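Long-range contacts in conserved hypothetical protein NMB0706 (Neisseria meningitidis, PDB 1RV9), which is of unknown function but belongs to a family named for multi-copper polyphenol oxidoreductases (laccases) in the CNF1/YfiH clan, and may be an enzyme: residues A76-I81 against G95-D100; L31-N36 against L47-H52; C124-T129 against E159-L164. All blocks are in the same frame, centred on the assembly; numbering follows the deposited sequence.

Contact 1 of 3, residues A76-I81 against G95-D100; sequences AYLNQI and GTPDAD
L78 and N79 lie along P97, D98 and A99, joining two loop segments mainly through backbone groups. N79 N donates to P97 O at 3.0 Å, and N79 O in turn receives A99 N from well above its carbonyl plane. N79, the centre of an inverse gamma turn, is thus gripped through both backbone polar groups. Around these bonds the packing is close on the buried side. L78 lays CB 3.5 Å from A99 O and carries CD1 towards the A99 methyl. The CA-H of Q80 points at the same carbonyl oxygen, A99 O, in a CA-H...O contact. Further along, the carboxylate of D100 takes I81 N on the syn side of OD2 at 3.1 Å, with the donor 20° out of the carboxylate plane.

The flank carrying N79, D98 and T96 is more exposed. With CG anti to the backbone N (chi1 177°), the N79 amide lies alongside D98, both side chains pointing the same way; ND2 reaches D98 OD1 at 2.7 Å, in the amide plane but above that of the carboxylate. The I81 side chain crosses that of D98 at about a right angle, CD1 lying 3.7 Å from D98 CB. T96 lays its CG2 methyl against N79 N, while a water, rather than a direct bond, links T96 OG1 to Y77 O.

D100 also bonds S83, H82 and H135 ND1, geometry resembling a Cys-His-Asp charge relay with C118, though no catalytic role is established. Q80 bonds M114 through OE1. The contact joins the loop leaving strand 75-76 to the one entering strand 101-104; L78 and A99 pack on V87 of strand 86-88, and Y77 leans on M114 of strand 110-115 and forms a cation-pi pair with R64 of helix 57-71.

Contact 2 of 3, residues L31-N36 against L47-H52; sequences LITTRN and LNLGTH. With SO4 (sulfate ion), chain B.
The loop that leaves strand 28-33 is closed where R35 and L47 meet. L47 N donates to R35 O over a short 2.6 Å, nearly straight at hydrogen (167°) but rising 45° out of the carbonyl plane; S46 OG bonds the same oxygen. A bridging water forms the second link: it accepts from T33 OG1 and donates to both T34 O and L47 O, the last at 2.6 Å. T33 OG1 also bonds A249 N, which ties the closure to the adjacent strand 248-254.

Apolar groups fill in around this polar core. L47 sets CB 3.7 Å from both T34 O and N36 O, and with CG roughly anti to the backbone N (chi1 -156°) its CD2 approaches T33 CB at 4.1 Å. L49 meets T33 tip to tip, CD1 lying 3.9 Å from OG1.

Past L49, H52 NE2 donates to sulfate O2 at 2.8 Å, the oxygen lying at the ring edge in its plane. H82 and R247 bind the same ion, probably acquired from the crystallisation liquor, which is consistent with a pocket able to hold an anion.

The connection from strand 28-33 to helix 57-71 is thus closed by one backbone bond and a bridging water, flanked by an ST turn (N36 N to T34 OG1) and an Asx turn (G50 N to N48 OD1).

Contact 3 of 3, residues C124-T129 against E159-L164; sequences CDRAGT and EMMAYL
Strands 119-125 and 160-164 run antiparallel here, with C124 and M161 as a hydrogen-bonded pair (C124 N to M161 O 3.2 Å, M161 N to C124 O 2.9 Å) and D125 opposite M160 as a non-hydrogen-bonded one. R126 N continues the pairing to E159 O at 2.9 Å, just as the chain enters a type I turn from D125 to G128.

On the C124 and M161 face, C124 SG lies 3.4 Å from M161 CG. M161 is bent at its last torsion (chi3 84°), which swings CE onto R126: the methyl is 3.4 Å from R126 CD and sits over one face of the guanidinium. A water in the guanidinium plane accepts from R126 NE and donates to M160 O, while NH2 makes a weak hydrogen bond to Y223. A second water joins A127 N to E159 OE1 at the exposed end.

The D125 carboxylate fastens the turn: OD1 accepts T129 N through its syn lone pair at 2.7 Å and also takes A130 N, and OD2 accepts T129 OG1 at 2.8 Å. M161 meets W22. The contact is a long-range antiparallel pairing within the six-stranded mixed sheet, on the side of strand 119-125 away from its hairpin partner 131-136, with I150 and M153 of helix 145-153 against M160 on the D125 face, as in an alpha-beta-beta-alpha fold.

Overall arrangement
The three contacts sample both sheets of the fold. Contact 2 is a buried closure of a loop on the five-stranded sheet, contact 3 pairs neighbouring strands of the six-stranded one and is buried apart from R126 and E159 at its exposed end, and contact 1, only partly buried, lies between loops linked to both sheets. Contacts 2 and 3 meet where I32 packs on Y163; contacts 1 and 2 touch through Y77 and L49, whereas contacts 1 and 3 stay about 12 Å apart at their nearest atoms. Regular strand pairing appears in contact 3 alone. Contact 1 adds side-chain carboxylates, and contact 2 joins its segments through one backbone bond, a bridging water and leucine packing.

Contact 1 of 3, residues A76-I81 against G95-D100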
loop_
_atom_site.group_PDB
_atom_site.type_symbol
_atom_site.label_atom_id
_atom_site.label_comp_id
_atom_site.label_asym_id
_atom_site.label_seq_id
_atom_site.Cartn_x
_atom_site.Cartn_y
_atom_site.Cartn_z
ATOM N N ALA A 76 -4.272 -10.827 6.607
ATOM C CA ALA A 76 -4.537 -11.379 5.283
ATOM C C ALA A 76 -3.511 -11.015 4.209
ATOM O O ALA A 76 -3.798 -10.227 3.305
ATOM C CB ALA A 76 -5.936 -10.975 4.819
ATOM N N TYR A 77 -2.319 -11.598 4.306
ATOM C CA TYR A 77 -1.279 -11.362 3.314
ATOM C C TYR A 77 -1.768 -11.951 1.992
ATOM O O TYR A 77 -2.336 -13.047 1.960
ATOM C CB TYR A 77 0.025 -12.044 3.736
ATOM C CG TYR A 77 0.660 -11.428 4.957
ATOM C CD1 TYR A 77 1.280 -10.179 4.888
ATOM C CD2 TYR A 77 0.616 -12.076 6.190
ATOM C CE1 TYR A 77 1.837 -9.588 6.018
ATOM C CE2 TYR A 77 1.171 -11.492 7.330
ATOM C CZ TYR A 77 1.778 -10.250 7.235
ATOM O OH TYR A 77 2.319 -9.659 8.353
ATOM N N LEU A 78 -1.543 -11.226 0.904
ATOM C CA LEU A 78 -1.987 -11.677 -0.411
ATOM C C LEU A 78 -0.817 -12.014 -1.318
ATOM O O LEU A 78 0.306 -11.562 -1.099
ATOM C CB LEU A 78 -2.794 -10.572 -1.104
ATOM C CG LEU A 78 -3.908 -9.860 -0.335
ATOM C CD1 LEU A 78 -4.373 -8.654 -1.147
ATOM C CD2 LEU A 78 -5.063 -10.814 -0.067
ATOM N N ASN A 79 -1.081 -12.824 -2.337
ATOM C CA ASN A 79 -0.041 -13.108 -3.310
ATOM C C ASN A 79 -0.294 -12.008 -4.331
ATOM O O ASN A 79 -1.091 -12.170 -5.260
ATOM C CB ASN A 79 -0.218 -14.476 -3.964
ATOM C CG ASN A 79 0.827 -14.733 -5.031
ATOM O OD1 ASN A 79 2.007 -14.443 -4.830
ATOM N ND2 ASN A 79 0.405 -15.272 -6.168
ATOM N N GLN A 80 0.365 -10.874 -4.126
ATOM C CA GLN A 80 0.200 -9.719 -4.995
ATOM C C GLN A 80 0.784 -9.964 -6.374
ATOM O O GLN A 80 1.924 -10.406 -6.506
ATOM C CB GLN A 80 0.843 -8.495 -4.330
ATOM C CG GLN A 80 0.218 -8.201 -2.971
ATOM C CD GLN A 80 0.965 -7.171 -2.138
ATOM O OE1 GLN A 80 0.593 -6.912 -0.993
ATOM N NE2 GLN A 80 2.018 -6.584 -2.699
ATOM N N ILE A 81 -0.007 -9.671 -7.401
ATOM C CA ILE A 81 0.426 -9.872 -8.775
ATOM C C ILE A 81 0.207 -8.628 -9.634
ATOM O O ILE A 81 0.108 -8.719 -10.859
ATOM C CB ILE A 81 -0.313 -11.067 -9.415
ATOM C CG1 ILE A 81 -1.828 -10.877 -9.292
ATOM C CG2 ILE A 81 0.119 -12.358 -8.744
ATOM C CD1 ILE A 81 -2.639 -11.906 -10.056
ATOM N N GLY A 95 -6.076 -19.736 2.360
ATOM C CA GLY A 95 -5.414 -20.042 1.102
ATOM C C GLY A 95 -5.120 -18.718 0.423
ATOM O O GLY A 95 -6.033 -18.021 -0.014
ATOM N N THR A 96 -3.840 -18.369 0.348
ATOM C CA THR A 96 -3.398 -17.114 -0.252
ATOM C C THR A 96 -3.906 -16.905 -1.670
ATOM O O THR A 96 -3.508 -17.611 -2.591
ATOM C CB THR A 96 -1.866 -17.018 -0.247
ATOM O OG1 THR A 96 -1.384 -17.315 1.071
ATOM C CG2 THR A 96 -1.427 -15.610 -0.632
ATOM N N PRO A 97 -4.792 -15.916 -1.861
ATOM C CA PRO A 97 -5.374 -15.592 -3.167
ATOM C C PRO A 97 -4.459 -14.692 -3.989
ATOM O O PRO A 97 -3.617 -13.975 -3.436
ATOM C CB PRO A 97 -6.670 -14.857 -2.807
ATOM C CG PRO A 97 -6.878 -15.154 -1.327
ATOM C CD PRO A 97 -5.489 -15.182 -0.796
ATOM N N ASP A 98 -4.615 -14.746 -5.309
ATOM C CA ASP A 98 -3.847 -13.886 -6.201
ATOM C C ASP A 98 -4.686 -12.623 -6.254
ATOM O O ASP A 98 -5.704 -12.572 -6.945
ATOM C CB ASP A 98 -3.743 -14.486 -7.605
ATOM C CG ASP A 98 -2.795 -15.662 -7.672
ATOM O OD1 ASP A 98 -2.147 -15.971 -6.651
ATOM O OD2 ASP A 98 -2.695 -16.274 -8.756
ATOM N N ALA A 99 -4.273 -11.608 -5.507
ATOM C CA ALA A 99 -5.029 -10.369 -5.464
ATOM C C ALA A 99 -4.137 -9.243 -4.989
ATOM O O ALA A 99 -3.056 -9.484 -4.455
ATOM C CB ALA A 99 -6.214 -10.525 -4.529
ATOM N N ASP A 100 -4.602 -8.010 -5.162
ATOM C CA ASP A 100 -3.810 -6.861 -4.767
ATOM C C ASP A 100 -4.521 -5.861 -3.872
ATOM O O ASP A 100 -4.040 -4.748 -3.672
ATOM C CB ASP A 100 -3.256 -6.178 -6.015
ATOM C CG ASP A 100 -2.182 -7.009 -6.687
ATOM O OD1 ASP A 100 -0.988 -6.760 -6.420
ATOM O OD2 ASP A 100 -2.532 -7.925 -7.466
HETATM O O HOH W 1 -1.093 -15.742 3.264
#

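Contact 2 of 3, residues L31-N36 against L47-H52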
loop_
_atom_site.group_PDB
_atom_site.type_symbol
_atom_site.label_atom_id
_atom_site.label_comp_id
_atom_site.label_asym_id
_atom_site.label_seq_id
_atom_site.Cartn_x
_atom_site.Cartn_y
_atom_site.Cartn_z
ATOM N N LEU A 31 -1.309 0.011 11.044
ATOM C CA LEU A 31 0.063 -0.299 11.395
ATOM C C LEU A 31 0.858 -0.167 10.111
ATOM O O LEU A 31 0.630 -0.906 9.151
ATOM C CB LEU A 31 0.192 -1.722 11.949
ATOM C CG LEU A 31 1.580 -2.058 12.508
ATOM C CD1 LEU A 31 1.806 -1.270 13.789
ATOM C CD2 LEU A 31 1.693 -3.550 12.784
ATOM N N ILE A 32 1.760 0.805 10.090
ATOM C CA ILE A 32 2.623 1.046 8.943
ATOM C C ILE A 32 3.985 0.573 9.421
ATOM O O ILE A 32 4.662 1.281 10.162
ATOM C CB ILE A 32 2.685 2.550 8.602
ATOM C CG1 ILE A 32 1.273 3.077 8.318
ATOM C CG2 ILE A 32 3.612 2.784 7.413
ATOM C CD1 ILE A 32 0.566 2.385 7.167
ATOM N N THR A 33 4.385 -0.628 9.020
ATOM C CA THR A 33 5.663 -1.151 9.478
ATOM C C THR A 33 6.853 -0.512 8.781
ATOM O O THR A 33 6.734 0.039 7.683
ATOM C CB THR A 33 5.750 -2.689 9.307
ATOM O OG1 THR A 33 5.928 -3.018 7.925
ATOM C CG2 THR A 33 4.473 -3.351 9.814
ATOM N N THR A 34 7.997 -0.560 9.452
ATOM C CA THR A 34 9.232 -0.029 8.899
ATOM C C THR A 34 10.118 -1.250 8.714
ATOM O O THR A 34 9.712 -2.368 9.037
ATOM C CB THR A 34 9.924 0.964 9.857
ATOM O OG1 THR A 34 10.362 0.272 11.033
ATOM C CG2 THR A 34 8.965 2.080 10.256
ATOM N N ARG A 35 11.323 -1.049 8.199
ATOM C CA ARG A 35 12.223 -2.171 7.973
ATOM C C ARG A 35 12.838 -2.681 9.271
ATOM O O ARG A 35 13.483 -3.729 9.294
ATOM C CB ARG A 35 13.334 -1.764 6.998
ATOM C CG ARG A 35 14.320 -0.753 7.556
ATOM C CD ARG A 35 15.380 -0.409 6.523
ATOM N NE ARG A 35 16.069 -1.607 6.057
ATOM C CZ ARG A 35 16.964 -1.626 5.074
ATOM N NH1 ARG A 35 17.288 -0.504 4.444
ATOM N NH2 ARG A 35 17.526 -2.772 4.717
ATOM N N ASN A 36 12.610 -1.957 10.358
ATOM C CA ASN A 36 13.187 -2.330 11.640
ATOM C C ASN A 36 12.289 -3.124 12.582
ATOM O O ASN A 36 11.059 -3.061 12.498
ATOM C CB ASN A 36 13.691 -1.068 12.331
ATOM C CG ASN A 36 14.587 -0.250 11.430
ATOM O OD1 ASN A 36 15.595 -0.746 10.936
ATOM N ND2 ASN A 36 14.219 1.006 11.199
ATOM N N LEU A 47 12.863 -6.221 9.419
ATOM C CA LEU A 47 11.479 -6.696 9.296
ATOM C C LEU A 47 10.895 -6.997 7.919
ATOM O O LEU A 47 9.909 -6.393 7.517
ATOM C CB LEU A 47 10.510 -5.834 10.111
ATOM C CG LEU A 47 9.177 -6.434 10.579
ATOM C CD1 LEU A 47 9.370 -7.476 11.694
ATOM C CD2 LEU A 47 8.322 -5.281 11.117
ATOM N N ASN A 48 11.451 -8.010 7.246
ATOM C CA ASN A 48 10.938 -8.391 5.929
ATOM C C ASN A 48 9.727 -9.299 6.029
ATOM O O ASN A 48 9.804 -10.401 6.573
ATOM C CB ASN A 48 12.013 -9.092 5.102
ATOM C CG ASN A 48 11.462 -9.678 3.827
ATOM O OD1 ASN A 48 10.666 -9.043 3.145
ATOM N ND2 ASN A 48 11.890 -10.895 3.492
ATOM N N LEU A 49 8.609 -8.831 5.489
ATOM C CA LEU A 49 7.375 -9.593 5.534
ATOM C C LEU A 49 7.044 -10.317 4.235
ATOM O O LEU A 49 6.038 -11.020 4.166
ATOM C CB LEU A 49 6.225 -8.659 5.913
ATOM C CG LEU A 49 6.419 -7.928 7.243
ATOM C CD1 LEU A 49 5.370 -6.837 7.392
ATOM C CD2 LEU A 49 6.335 -8.922 8.389
ATOM N N GLY A 50 7.885 -10.158 3.214
ATOM C CA GLY A 50 7.629 -10.806 1.935
ATOM C C GLY A 50 8.275 -12.172 1.781
ATOM O O GLY A 50 9.456 -12.344 2.077
ATOM N N THR A 51 7.497 -13.142 1.306
ATOM C CA THR A 51 7.986 -14.506 1.114
ATOM C C THR A 51 8.416 -14.757 -0.327
ATOM O O THR A 51 8.843 -15.860 -0.668
ATOM C CB THR A 51 6.894 -15.537 1.432
ATOM O OG1 THR A 51 5.798 -15.357 0.525
ATOM C CG2 THR A 51 6.397 -15.380 2.857
ATOM N N HIS A 52 8.307 -13.731 -1.163
ATOM C CA HIS A 52 8.634 -13.842 -2.582
ATOM C C HIS A 52 9.864 -13.047 -3.008
ATOM O O HIS A 52 10.047 -12.789 -4.200
ATOM C CB HIS A 52 7.439 -13.356 -3.404
ATOM C CG HIS A 52 7.114 -11.907 -3.186
ATOM N ND1 HIS A 52 6.761 -11.399 -1.952
ATOM C CD2 HIS A 52 7.109 -10.856 -4.039
ATOM C CE1 HIS A 52 6.552 -10.099 -2.057
ATOM N NE2 HIS A 52 6.757 -9.744 -3.312
HETATM S S SO4 B . 7.054 -7.121 -6.416
HETATM O O1 SO4 B . 7.350 -8.168 -7.415
HETATM O O2 SO4 B . 7.288 -7.656 -5.060
HETATM O O3 SO4 B . 7.933 -5.963 -6.644
HETATM O O4 SO4 B . 5.645 -6.709 -6.537
HETATM O O HOH W 2 8.350 -4.300 7.693
#

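Contact 3 of 3, residues C124-T129 against E159-L164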
loop_
_atom_site.group_PDB
_atom_site.type_symbol
_atom_site.label_atom_id
_atom_site.label_comp_id
_atom_site.label_asym_id
_atom_site.label_seq_id
_atom_site.Cartn_x
_atom_site.Cartn_y
_atom_site.Cartn_z
ATOM N N CYS A 124 -11.001 3.707 4.894
ATOM C CA CYS A 124 -11.949 3.487 5.982
ATOM C C CYS A 124 -13.032 4.542 5.817
ATOM O O CYS A 124 -12.862 5.480 5.042
ATOM C CB CYS A 124 -11.284 3.617 7.361
ATOM S SG CYS A 124 -11.049 5.301 7.995
ATOM N N ASP A 125 -14.152 4.366 6.507
ATOM C CA ASP A 125 -15.217 5.362 6.446
ATOM C C ASP A 125 -15.226 6.108 7.779
ATOM O O ASP A 125 -14.690 5.618 8.777
ATOM C CB ASP A 125 -16.575 4.703 6.138
ATOM C CG ASP A 125 -17.014 3.710 7.191
ATOM O OD1 ASP A 125 -16.148 3.059 7.808
ATOM O OD2 ASP A 125 -18.243 3.565 7.386
ATOM N N ARG A 126 -15.808 7.302 7.787
ATOM C CA ARG A 126 -15.848 8.137 8.989
ATOM C C ARG A 126 -16.473 7.459 10.202
ATOM O O ARG A 126 -16.040 7.687 11.335
ATOM C CB ARG A 126 -16.602 9.438 8.691
ATOM C CG ARG A 126 -16.013 10.260 7.551
ATOM C CD ARG A 126 -14.812 11.102 7.981
ATOM N NE ARG A 126 -14.188 11.751 6.827
ATOM C CZ ARG A 126 -13.242 12.685 6.899
ATOM N NH1 ARG A 126 -12.797 13.102 8.078
ATOM N NH2 ARG A 126 -12.735 13.201 5.787
ATOM N N ALA A 127 -17.484 6.627 9.969
ATOM C CA ALA A 127 -18.182 5.937 11.054
ATOM C C ALA A 127 -17.482 4.675 11.546
ATOM O O ALA A 127 -17.867 4.106 12.565
ATOM C CB ALA A 127 -19.606 5.604 10.622
ATOM N N GLY A 128 -16.462 4.232 10.816
ATOM C CA GLY A 128 -15.733 3.044 11.220
ATOM C C GLY A 128 -16.504 1.746 11.074
ATOM O O GLY A 128 -16.650 0.991 12.040
ATOM N N THR A 129 -17.000 1.476 9.871
ATOM C CA THR A 129 -17.743 0.241 9.631
ATOM C C THR A 129 -17.074 -0.615 8.557
ATOM O O THR A 129 -17.435 -1.771 8.364
ATOM C CB THR A 129 -19.189 0.518 9.178
ATOM O OG1 THR A 129 -19.184 1.019 7.837
ATOM C CG2 THR A 129 -19.852 1.539 10.101
ATOM N N GLU A 159 -17.933 9.570 2.406
ATOM C CA GLU A 159 -17.709 9.195 3.795
ATOM C C GLU A 159 -16.407 8.416 3.934
ATOM O O GLU A 159 -16.032 8.010 5.032
ATOM C CB GLU A 159 -18.878 8.360 4.318
ATOM C CG GLU A 159 -20.221 9.064 4.174
ATOM C CD GLU A 159 -21.293 8.486 5.072
ATOM O OE1 GLU A 159 -21.180 8.643 6.307
ATOM O OE2 GLU A 159 -22.251 7.879 4.547
ATOM N N MET A 160 -15.719 8.216 2.815
ATOM C CA MET A 160 -14.452 7.491 2.822
ATOM C C MET A 160 -13.253 8.406 2.974
ATOM O O MET A 160 -13.280 9.576 2.591
ATOM C CB MET A 160 -14.240 6.727 1.518
ATOM C CG MET A 160 -15.128 5.542 1.279
ATOM S SD MET A 160 -14.570 4.763 -0.245
ATOM C CE MET A 160 -15.770 3.458 -0.412
ATOM N N MET A 161 -12.188 7.856 3.537
ATOM C CA MET A 161 -10.948 8.588 3.662
ATOM C C MET A 161 -9.874 7.590 3.252
ATOM O O MET A 161 -10.010 6.389 3.495
ATOM C CB MET A 161 -10.729 9.112 5.087
ATOM C CG MET A 161 -10.592 8.076 6.172
ATOM S SD MET A 161 -10.407 8.879 7.789
ATOM C CE MET A 161 -12.063 9.154 8.195
ATOM N N ALA A 162 -8.838 8.085 2.593
ATOM C CA ALA A 162 -7.756 7.230 2.129
ATOM C C ALA A 162 -6.429 7.708 2.679
ATOM O O ALA A 162 -6.207 8.910 2.839
ATOM C CB ALA A 162 -7.714 7.222 0.606
ATOM N N TYR A 163 -5.547 6.763 2.979
ATOM C CA TYR A 163 -4.234 7.104 3.495
ATOM C C TYR A 163 -3.175 6.619 2.522
ATOM O O TYR A 163 -3.157 5.447 2.141
ATOM C CB TYR A 163 -4.001 6.453 4.860
ATOM C CG TYR A 163 -2.689 6.848 5.494
ATOM C CD1 TYR A 163 -2.510 8.119 6.037
ATOM C CD2 TYR A 163 -1.619 5.955 5.536
ATOM C CE1 TYR A 163 -1.293 8.493 6.607
ATOM C CE2 TYR A 163 -0.403 6.316 6.101
ATOM C CZ TYR A 163 -0.247 7.584 6.636
ATOM O OH TYR A 163 0.959 7.935 7.203
ATOM N N LEU A 164 -2.303 7.530 2.108
ATOM C CA LEU A 164 -1.228 7.188 1.192
ATOM C C LEU A 164 -0.028 6.788 2.045
ATOM O O LEU A 164 0.572 7.622 2.727
ATOM C CB LEU A 164 -0.879 8.387 0.309
ATOM C CG LEU A 164 -2.060 8.989 -0.458
ATOM C CD1 LEU A 164 -1.565 10.163 -1.299
ATOM C CD2 LEU A 164 -2.715 7.933 -1.339
HETATM O O HOH W 3 -14.402 11.569 4.125
HETATM O O HOH W 4 -19.213 7.112 7.612
#